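Local atomic coordinates of triacylglycerol lipase (Yarrowia lipolytica, PDB entry 3O0D), a protein that probably hydrolyses the ester bonds of triacylglycerols, as a secreted, glycosylated lipase with the alpha/beta-hydrolase fold. Residues H9-Q12 with E13-N16; P62-I65 with F66-S69; G193-G196 with F197-V201. All blocks are in the same frame, centred on the assembly; numbering follows the deposited sequence.

Contact 1: H9-Q12 with E13-N16; sequences HIDQ and ESYN
D11 is the N-cap of helix 12-27, and S14 is the residue it holds. S14 N gives its hydrogen to D11 OD1 at 2.9 Å, nearly in line with the C-O bond of the carboxylate. The hydroxyl S14 OG donates to the same D11 OD1 at 2.8 Å, from the syn side and 31° out of the carboxylate plane. The two come from opposite faces of that plane. The D11 torsion (chi1 65°) sets CG between the backbone N and the carbonyl carbon, which carries the carboxylate forward to the helix start. The helix end probably stabilises its negative charge. With an alanine in place of S14 the hydroxyl is lost, and the D11 carboxylate, left with the backbone N-H as its one donor from this turn, would probably be freer to rotate.

The main-chain bonds begin at once, with Y15 N to D11 O at 3.0 Å and N16 N to Q12 O at 2.8 Å.

Apolar contact is made by I10, whose CD1 lies 3.9 Å from Y15 CB. Both side chains touch V262 of strand 262-265. Y15 OH is bonded to P257 O.

The Q12 chain bends at chi2 and brings its amide to N16, one turn along the helix. Q12 NE2 donates to N16 OD1 at 3.0 Å. That oxygen lies in the Q12 amide plane, but the nitrogen sits 36° above the N16 carbonyl plane.

Contact 2: P62-I65 with F66-S69; sequences PRLI and FDVS
L64 and D67 are the ends of a type I beta turn that leads from the loop into strand 68-75. The compact part lies inside the turn. D67 N donates to L64 O at 3.1 Å and closes it. The side chain of D67 folds back along the same turn. D67 OD2 accepts from L64 N, also at 3.1 Å, with the N-H standing 67° out of the carboxylate plane. R63 N is the next nearest, 3.3 Å from D67 OD2. With chi1 at -82°, D67 CG lies beside its own backbone N, which brings the carboxylate close to the main-chain N-H groups of R63 and L64. The other carboxylate oxygen, OD1, is bonded to Q131 on helix 127-150, so the group is held at both oxygens. A water joins two carbonyls of the turn, donating to I65 O at 2.6 Å and to D67 O at 2.7 Å.

F66 is buried as well. Its ring touches D97 and I98 of helix 91-100. I65 meets it obliquely, with I65 CG2 3.5 Å from F66 CD2.

The other side is looser. P62, R63 and L64 are exposed, and R63 sends its guanidinium to a salt bridge with D61.

The D61 and D67 carboxylates come close to each other. Their proximity would tend to raise the affinity of one of them for a proton. The R63 guanidinium, with NE 5.0 Å from D67 OD2, probably offsets part of that negative charge.

Contact 3: G193-G196 with F197-V201; sequences GNAG and FANWV
N194 OD1 takes a hydrogen bond from F197 N at 3.0 Å and a weak second one from L124 N. N194 is thereby the N-cap of helix 195-206. The bond from F197 N is nearly straight at its hydrogen, but the nitrogen stands 35° above the N194 amide carbonyl plane. N194 CG lies between its backbone N and carbonyl carbon (chi1 76°), a setting that brings OD1 to F197 N, three residues on. The amide nitrogen, N194 ND2, has a weak bond to D122 O, which may limit the rotation of the group.

The main chain then takes over. A198 N donates to N194 O at 2.8 Å. The next two bonds are N199 N to A195 O at 2.9 Å and W200 N to G196 O at 3.1 Å. N194 therefore serves the helix start with both its side chain and its carbonyl.

The F197 ring turns back toward the chain before the helix. F197 CG is anti to the backbone N (chi1 172°), and F197 CD2 comes 3.9 Å from G193 CA. A CB on G193 would clash with F197 CD2, which fits a glycine at this place. N194 O lies at the ring edge, near its plane. One face of the F197 ring takes V201 CG2 at 3.6 Å above the plane, shifted toward the rim. V201 is one helical turn further on.

C123, in a loop, also meets F197, while A195 lies against Q242. F197, W200 and V201 all pack on I173 of helix 163-177, and F197 also touches L170. Helix 195-206 links strands 183-187 and 222-227 in a beta-alpha-beta unit.

Contacts 1 and 3 are both helix starts with an N-cap side chain, whereas contact 2 is a turn leading into a strand. They follow one another along the chain and do not touch. Contacts 1 and 2 lie on opposite sides of the chain's centre, 34 Å apart between centres. Contacts 2 and 3 come nearest, about 12 Å between closest atoms. Strand 68-75, which begins within contact 2, and the strands flanking the helix of contact 3 belong to the same mixed sheet. None of the contacts includes S162, D230 or H289, the probable catalytic triad. A bound potassium ion lies about 5 Å from the F197 side chain and about 14 Å from that of F66.

Contact 1: H9-Q12 with E13-N16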
ATOM      1  N   HIS A   9      -0.596  20.112   7.457  1.00  9.30           N
ATOM      2  CA  HIS A   9      -0.262  19.341   8.637  1.00  8.69           C
ATOM      3  C   HIS A   9      -1.343  18.412   9.127  1.00  8.74           C
ATOM      4  O   HIS A   9      -2.483  18.506   8.639  1.00 11.81           O
ATOM      5  CB  HIS A   9       0.186  20.329   9.801  1.00  9.07           C
ATOM      6  CG  HIS A   9       1.509  20.948   9.576  1.00 10.85           C
ATOM      7  ND1 HIS A   9       2.670  20.208   9.678  1.00 10.67           N
ATOM      8  CD2 HIS A   9       1.881  22.201   9.166  1.00 12.84           C
ATOM      9  CE1 HIS A   9       3.712  21.017   9.430  1.00 10.88           C
ATOM     10  NE2 HIS A   9       3.255  22.202   9.085  1.00 13.06           N
ATOM     11  N   ILE A  10      -0.990  17.536  10.093  1.00  7.36           N
ATOM     12  CA  ILE A  10      -1.963  16.578  10.633  1.00  8.93           C
ATOM     13  C   ILE A  10      -1.933  16.646  12.151  1.00  9.36           C
ATOM     14  O   ILE A  10      -0.990  17.238  12.729  1.00 11.45           O
ATOM     15  CB  ILE A  10      -1.622  15.092  10.249  1.00 10.79           C
ATOM     16  CG1 ILE A  10      -0.243  14.615  10.780  1.00 10.29           C
ATOM     17  CG2 ILE A  10      -1.685  14.965   8.657  1.00 10.21           C
ATOM     18  CD1 ILE A  10      -0.059  13.048  10.532  1.00 11.59           C
ATOM     19  N   ASP A  11      -2.914  16.031  12.776  1.00 10.41           N
ATOM     20  CA  ASP A  11      -2.971  15.957  14.209  1.00 13.14           C
ATOM     21  C   ASP A  11      -2.486  14.600  14.738  1.00 12.00           C
ATOM     22  O   ASP A  11      -2.219  13.742  14.000  1.00  9.79           O
ATOM     23  CB  ASP A  11      -4.376  16.261  14.698  1.00 15.38           C
ATOM     24  CG  ASP A  11      -5.396  15.233  14.269  1.00 19.64           C
ATOM     25  OD1 ASP A  11      -5.079  14.198  13.768  1.00 16.64           O
ATOM     26  OD2 ASP A  11      -6.563  15.516  14.460  1.00 23.30           O
ATOM     27  N   GLN A  12      -2.325  14.496  16.043  1.00 10.64           N
ATOM     28  CA  GLN A  12      -1.666  13.341  16.582  1.00 10.64           C
ATOM     29  C   GLN A  12      -2.520  12.071  16.367  1.00  9.60           C
ATOM     30  O   GLN A  12      -1.960  11.007  16.117  1.00  8.96           O
ATOM     31  CB  GLN A  12      -1.420  13.512  18.083  1.00  9.57           C
ATOM     32  CG  GLN A  12      -0.618  12.354  18.750  1.00  9.12           C
ATOM     33  CD  GLN A  12       0.835  12.356  18.279  1.00 11.97           C
ATOM     34  OE1 GLN A  12       1.556  13.382  18.286  1.00 10.57           O
ATOM     35  NE2 GLN A  12       1.264  11.206  17.786  1.00 10.23           N
ATOM     36  N   GLU A  13      -3.845  12.252  16.409  1.00 10.00           N
ATOM     37  CA  GLU A  13      -4.702  11.092  16.175  1.00 10.52           C
ATOM     38  C   GLU A  13      -4.441  10.474  14.756  1.00  9.74           C
ATOM     39  O   GLU A  13      -4.440   9.234  14.615  1.00  9.12           O
ATOM     40  CB  GLU A  13      -6.163  11.449  16.351  1.00 12.39           C
ATOM     41  CG  GLU A  13      -7.004  10.292  16.213  1.00 17.94           C
ATOM     42  CD  GLU A  13      -8.516  10.607  16.389  1.00 30.41           C
ATOM     43  OE1 GLU A  13      -8.870  11.774  16.630  1.00 29.20           O
ATOM     44  OE2 GLU A  13      -9.323   9.634  16.273  1.00 31.12           O
ATOM     45  N   SER A  14      -4.249  11.374  13.778  1.00  8.66           N
ATOM     46  CA  SER A  14      -4.017  10.947  12.397  1.00  7.78           C
ATOM     47  C   SER A  14      -2.643  10.380  12.313  1.00  9.32           C
ATOM     48  O   SER A  14      -2.471   9.328  11.661  1.00  8.27           O
ATOM     49  CB  SER A  14      -4.059  12.185  11.480  1.00 11.41           C
ATOM     50  OG  SER A  14      -5.412  12.658  11.439  1.00 11.58           O
ATOM     51  N   TYR A  15      -1.670  10.971  13.002  1.00  7.40           N
ATOM     52  CA  TYR A  15      -0.325  10.405  12.976  1.00  7.95           C
ATOM     53  C   TYR A  15      -0.364   8.956  13.561  1.00  8.96           C
ATOM     54  O   TYR A  15       0.223   8.029  13.005  1.00  8.10           O
ATOM     55  CB  TYR A  15       0.581  11.272  13.923  1.00  7.06           C
ATOM     56  CG  TYR A  15       2.014  10.789  14.033  1.00  9.52           C
ATOM     57  CD1 TYR A  15       3.032  11.568  13.437  1.00  8.51           C
ATOM     58  CD2 TYR A  15       2.359   9.654  14.831  1.00  7.92           C
ATOM     59  CE1 TYR A  15       4.371  11.182  13.561  1.00  8.08           C
ATOM     60  CE2 TYR A  15       3.726   9.247  14.987  1.00  9.31           C
ATOM     61  CZ  TYR A  15       4.682  10.036  14.346  1.00  8.27           C
ATOM     62  OH  TYR A  15       5.973   9.578  14.485  1.00 11.06           O
ATOM     63  N   ASN A  16      -1.145   8.734  14.674  1.00  7.37           N
ATOM     64  CA  ASN A  16      -1.179   7.419  15.299  1.00  8.72           C
ATOM     65  C   ASN A  16      -1.876   6.351  14.361  1.00  7.58           C
ATOM     66  O   ASN A  16      -1.467   5.152  14.375  1.00  9.60           O
ATOM     67  CB  ASN A  16      -1.974   7.439  16.595  1.00  9.68           C
ATOM     68  CG  ASN A  16      -1.283   8.271  17.679  1.00  9.89           C
ATOM     69  OD1 ASN A  16      -0.115   8.582  17.571  1.00 10.00           O
ATOM     70  ND2 ASN A  16      -2.059   8.664  18.715  1.00  9.62           N
TER

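Contact 2: P62-I65 with F66-S69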
ATOM      1  N   PRO A  62       6.843 -17.989  -3.508  1.00 22.21           N
ATOM      2  CA  PRO A  62       8.107 -17.447  -3.971  1.00 21.89           C
ATOM      3  C   PRO A  62       8.369 -17.706  -5.460  1.00 24.09           C
ATOM      4  O   PRO A  62       9.469 -17.459  -5.941  1.00 22.32           O
ATOM      5  CB  PRO A  62       9.119 -18.255  -3.136  1.00 22.10           C
ATOM      6  CG  PRO A  62       8.511 -19.663  -3.012  1.00 24.56           C
ATOM      7  CD  PRO A  62       6.962 -19.361  -2.978  1.00 22.88           C
ATOM      8  N   ARG A  63       7.367 -18.143  -6.204  1.00 22.44           N
ATOM      9  CA  ARG A  63       7.647 -18.701  -7.565  1.00 24.94           C
ATOM     10  C   ARG A  63       8.138 -17.708  -8.600  1.00 25.12           C
ATOM     11  O   ARG A  63       9.035 -18.048  -9.431  1.00 25.75           O
ATOM     12  CB  ARG A  63       6.489 -19.655  -8.027  1.00 23.69           C
ATOM     13  CG  ARG A  63       6.634 -20.968  -7.240  1.00 26.88           C
ATOM     14  CD  ARG A  63       5.439 -21.904  -7.471  1.00 36.14           C
ATOM     15  NE  ARG A  63       4.178 -21.343  -6.960  1.00 42.86           N
ATOM     16  CZ  ARG A  63       3.018 -21.991  -7.003  1.00 47.21           C
ATOM     17  NH1 ARG A  63       2.956 -23.220  -7.528  1.00 47.07           N
ATOM     18  NH2 ARG A  63       1.917 -21.418  -6.540  1.00 50.16           N
ATOM     19  N   LEU A  64       7.604 -16.477  -8.566  1.00 21.71           N
ATOM     20  CA  LEU A  64       7.856 -15.440  -9.567  1.00 20.86           C
ATOM     21  C   LEU A  64       8.269 -14.204  -8.819  1.00 20.61           C
ATOM     22  O   LEU A  64       7.922 -14.085  -7.597  1.00 19.74           O
ATOM     23  CB  LEU A  64       6.602 -15.140 -10.353  1.00 21.87           C
ATOM     24  CG  LEU A  64       6.082 -16.397 -11.065  1.00 25.45           C
ATOM     25  CD1 LEU A  64       4.679 -16.160 -11.667  1.00 24.40           C
ATOM     26  CD2 LEU A  64       7.111 -16.836 -12.158  1.00 27.55           C
ATOM     27  N   ILE A  65       8.984 -13.339  -9.543  1.00 18.63           N
ATOM     28  CA  ILE A  65       9.596 -12.142  -8.958  1.00 21.23           C
ATOM     29  C   ILE A  65       8.532 -11.192  -8.416  1.00 21.16           C
ATOM     30  O   ILE A  65       8.780 -10.485  -7.454  1.00 20.98           O
ATOM     31  CB  ILE A  65      10.540 -11.415  -9.960  1.00 21.10           C
ATOM     32  CG1 ILE A  65      11.188 -10.246  -9.271  1.00 23.97           C
ATOM     33  CG2 ILE A  65       9.809 -10.910 -11.196  1.00 19.73           C
ATOM     34  CD1 ILE A  65      12.182 -10.716  -8.192  1.00 22.93           C
ATOM     35  N   PHE A  66       7.344 -11.230  -8.994  1.00 20.73           N
ATOM     36  CA  PHE A  66       6.248 -10.355  -8.440  1.00 19.93           C
ATOM     37  C   PHE A  66       5.230 -11.040  -7.548  1.00 19.45           C
ATOM     38  O   PHE A  66       4.134 -10.456  -7.272  1.00 20.32           O
ATOM     39  CB  PHE A  66       5.581  -9.665  -9.585  1.00 20.92           C
ATOM     40  CG  PHE A  66       6.401  -8.553 -10.155  1.00 23.89           C
ATOM     41  CD1 PHE A  66       6.438  -7.302  -9.534  1.00 25.67           C
ATOM     42  CD2 PHE A  66       7.115  -8.735 -11.333  1.00 25.87           C
ATOM     43  CE1 PHE A  66       7.176  -6.295 -10.049  1.00 28.39           C
ATOM     44  CE2 PHE A  66       7.856  -7.699 -11.878  1.00 20.63           C
ATOM     45  CZ  PHE A  66       7.934  -6.508 -11.252  1.00 29.41           C
ATOM     46  N   ASP A  67       5.553 -12.198  -7.055  1.00 16.96           N
ATOM     47  CA  ASP A  67       4.669 -12.916  -6.152  1.00 18.91           C
ATOM     48  C   ASP A  67       4.739 -12.315  -4.724  1.00 17.17           C
ATOM     49  O   ASP A  67       5.676 -11.563  -4.389  1.00 15.72           O
ATOM     50  CB  ASP A  67       5.024 -14.359  -6.078  1.00 19.60           C
ATOM     51  CG  ASP A  67       4.439 -15.170  -7.266  1.00 22.67           C
ATOM     52  OD1 ASP A  67       3.608 -14.646  -8.053  1.00 21.41           O
ATOM     53  OD2 ASP A  67       4.798 -16.352  -7.319  1.00 23.33           O
ATOM     54  N   VAL A  68       3.732 -12.674  -3.927  1.00 15.90           N
ATOM     55  CA  VAL A  68       3.487 -11.992  -2.668  1.00 15.11           C
ATOM     56  C   VAL A  68       3.405 -12.947  -1.495  1.00 12.47           C
ATOM     57  O   VAL A  68       3.152 -14.184  -1.632  1.00 13.37           O
ATOM     58  CB  VAL A  68       2.206 -11.077  -2.759  1.00 11.88           C
ATOM     59  CG1 VAL A  68       2.339  -9.955  -3.736  1.00 13.98           C
ATOM     60  CG2 VAL A  68       0.997 -11.962  -3.028  1.00 14.09           C
ATOM     61  N   SER A  69       3.508 -12.418  -0.262  1.00 12.06           N
ATOM     62  CA  SER A  69       3.349 -13.171   0.943  1.00 11.03           C
ATOM     63  C   SER A  69       2.563 -12.168   1.872  1.00 12.52           C
ATOM     64  O   SER A  69       2.452 -10.998   1.524  1.00 14.75           O
ATOM     65  CB  SER A  69       4.649 -13.454   1.638  1.00 14.44           C
ATOM     66  OG  SER A  69       5.465 -14.361   0.797  1.00 15.60           O
TER
HETATM   67  O   HOH W   1       8.259 -10.914  -4.893  1.00 23.03           O

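Contact 3: G193-G196 with F197-V201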
ATOM      1  N   GLY A 193       0.013   2.423 -12.494  1.00 15.83           N
ATOM      2  CA  GLY A 193      -0.590   2.483 -13.864  1.00 16.73           C
ATOM      3  C   GLY A 193      -0.478   3.801 -14.566  1.00 18.36           C
ATOM      4  O   GLY A 193       0.266   4.697 -14.186  1.00 19.05           O
ATOM      5  N   ASN A 194      -1.302   3.964 -15.594  1.00 16.90           N
ATOM      6  CA  ASN A 194      -1.250   5.139 -16.397  1.00 18.39           C
ATOM      7  C   ASN A 194      -2.246   6.239 -16.006  1.00 19.10           C
ATOM      8  O   ASN A 194      -2.874   6.151 -14.952  1.00 19.59           O
ATOM      9  CB  ASN A 194      -1.424   4.645 -17.875  1.00 19.07           C
ATOM     10  CG  ASN A 194      -2.878   4.295 -18.167  1.00 23.80           C
ATOM     11  OD1 ASN A 194      -3.653   3.991 -17.242  1.00 20.13           O
ATOM     12  ND2 ASN A 194      -3.277   4.365 -19.466  1.00 27.48           N
ATOM     13  N   ALA A 195      -2.339   7.317 -16.788  1.00 18.46           N
ATOM     14  CA  ALA A 195      -3.192   8.463 -16.422  1.00 19.37           C
ATOM     15  C   ALA A 195      -4.661   8.043 -16.392  1.00 20.67           C
ATOM     16  O   ALA A 195      -5.405   8.396 -15.487  1.00 20.36           O
ATOM     17  CB  ALA A 195      -2.950   9.672 -17.339  1.00 22.42           C
ATOM     18  N   GLY A 196      -5.096   7.246 -17.370  1.00 19.80           N
ATOM     19  CA  GLY A 196      -6.428   6.658 -17.251  1.00 19.55           C
ATOM     20  C   GLY A 196      -6.709   5.963 -15.936  1.00 18.26           C
ATOM     21  O   GLY A 196      -7.711   6.286 -15.307  1.00 19.91           O
ATOM     22  N   PHE A 197      -5.845   5.015 -15.525  1.00 19.61           N
ATOM     23  CA  PHE A 197      -5.995   4.288 -14.281  1.00 18.52           C
ATOM     24  C   PHE A 197      -5.961   5.292 -13.095  1.00 17.63           C
ATOM     25  O   PHE A 197      -6.846   5.277 -12.235  1.00 16.67           O
ATOM     26  CB  PHE A 197      -4.867   3.278 -14.158  1.00 19.88           C
ATOM     27  CG  PHE A 197      -4.796   2.584 -12.818  1.00 19.28           C
ATOM     28  CD1 PHE A 197      -5.647   1.566 -12.480  1.00 20.92           C
ATOM     29  CD2 PHE A 197      -3.868   3.046 -11.867  1.00 22.30           C
ATOM     30  CE1 PHE A 197      -5.548   0.938 -11.245  1.00 18.38           C
ATOM     31  CE2 PHE A 197      -3.742   2.425 -10.561  1.00 19.92           C
ATOM     32  CZ  PHE A 197      -4.550   1.401 -10.262  1.00 18.49           C
ATOM     33  N   ALA A 198      -4.986   6.184 -13.103  1.00 17.57           N
ATOM     34  CA  ALA A 198      -4.805   7.083 -11.917  1.00 18.09           C
ATOM     35  C   ALA A 198      -6.073   7.942 -11.737  1.00 18.84           C
ATOM     36  O   ALA A 198      -6.543   8.128 -10.626  1.00 18.17           O
ATOM     37  CB  ALA A 198      -3.588   7.958 -12.161  1.00 14.83           C
ATOM     38  N   ASN A 199      -6.600   8.515 -12.820  1.00 18.00           N
ATOM     39  CA  ASN A 199      -7.747   9.390 -12.705  1.00 18.81           C
ATOM     40  C   ASN A 199      -9.014   8.634 -12.361  1.00 17.81           C
ATOM     41  O   ASN A 199      -9.873   9.169 -11.606  1.00 17.20           O
ATOM     42  CB  ASN A 199      -7.900  10.226 -13.972  1.00 19.01           C
ATOM     43  CG  ASN A 199      -6.766  11.231 -14.149  1.00 24.50           C
ATOM     44  OD1 ASN A 199      -6.210  11.376 -15.251  1.00 26.45           O
ATOM     45  ND2 ASN A 199      -6.415  11.957 -13.065  1.00 21.93           N
ATOM     46  N   TRP A 200      -9.099   7.382 -12.809  1.00 16.07           N
ATOM     47  CA  TRP A 200     -10.223   6.564 -12.535  1.00 18.46           C
ATOM     48  C   TRP A 200     -10.229   6.178 -11.045  1.00 18.74           C
ATOM     49  O   TRP A 200     -11.275   6.282 -10.366  1.00 19.36           O
ATOM     50  CB  TRP A 200     -10.219   5.365 -13.465  1.00 19.49           C
ATOM     51  CG  TRP A 200     -11.256   4.290 -13.073  1.00 20.73           C
ATOM     52  CD1 TRP A 200     -12.617   4.344 -13.327  1.00 23.73           C
ATOM     53  CD2 TRP A 200     -11.026   3.068 -12.432  1.00 20.42           C
ATOM     54  NE1 TRP A 200     -13.221   3.232 -12.863  1.00 26.45           N
ATOM     55  CE2 TRP A 200     -12.282   2.426 -12.294  1.00 25.34           C
ATOM     56  CE3 TRP A 200      -9.889   2.425 -11.931  1.00 26.12           C
ATOM     57  CZ2 TRP A 200     -12.414   1.159 -11.711  1.00 26.13           C
ATOM     58  CZ3 TRP A 200     -10.030   1.185 -11.339  1.00 26.23           C
ATOM     59  CH2 TRP A 200     -11.286   0.567 -11.217  1.00 28.30           C
ATOM     60  N   VAL A 201      -9.037   5.792 -10.527  1.00 16.98           N
ATOM     61  CA  VAL A 201      -8.853   5.520  -9.084  1.00 16.99           C
ATOM     62  C   VAL A 201      -9.253   6.780  -8.282  1.00 14.93           C
ATOM     63  O   VAL A 201      -9.947   6.633  -7.252  1.00 17.53           O
ATOM     64  CB  VAL A 201      -7.435   5.120  -8.801  1.00 17.04           C
ATOM     65  CG1 VAL A 201      -7.185   5.117  -7.217  1.00 14.63           C
ATOM     66  CG2 VAL A 201      -7.195   3.712  -9.382  1.00 14.12           C
TER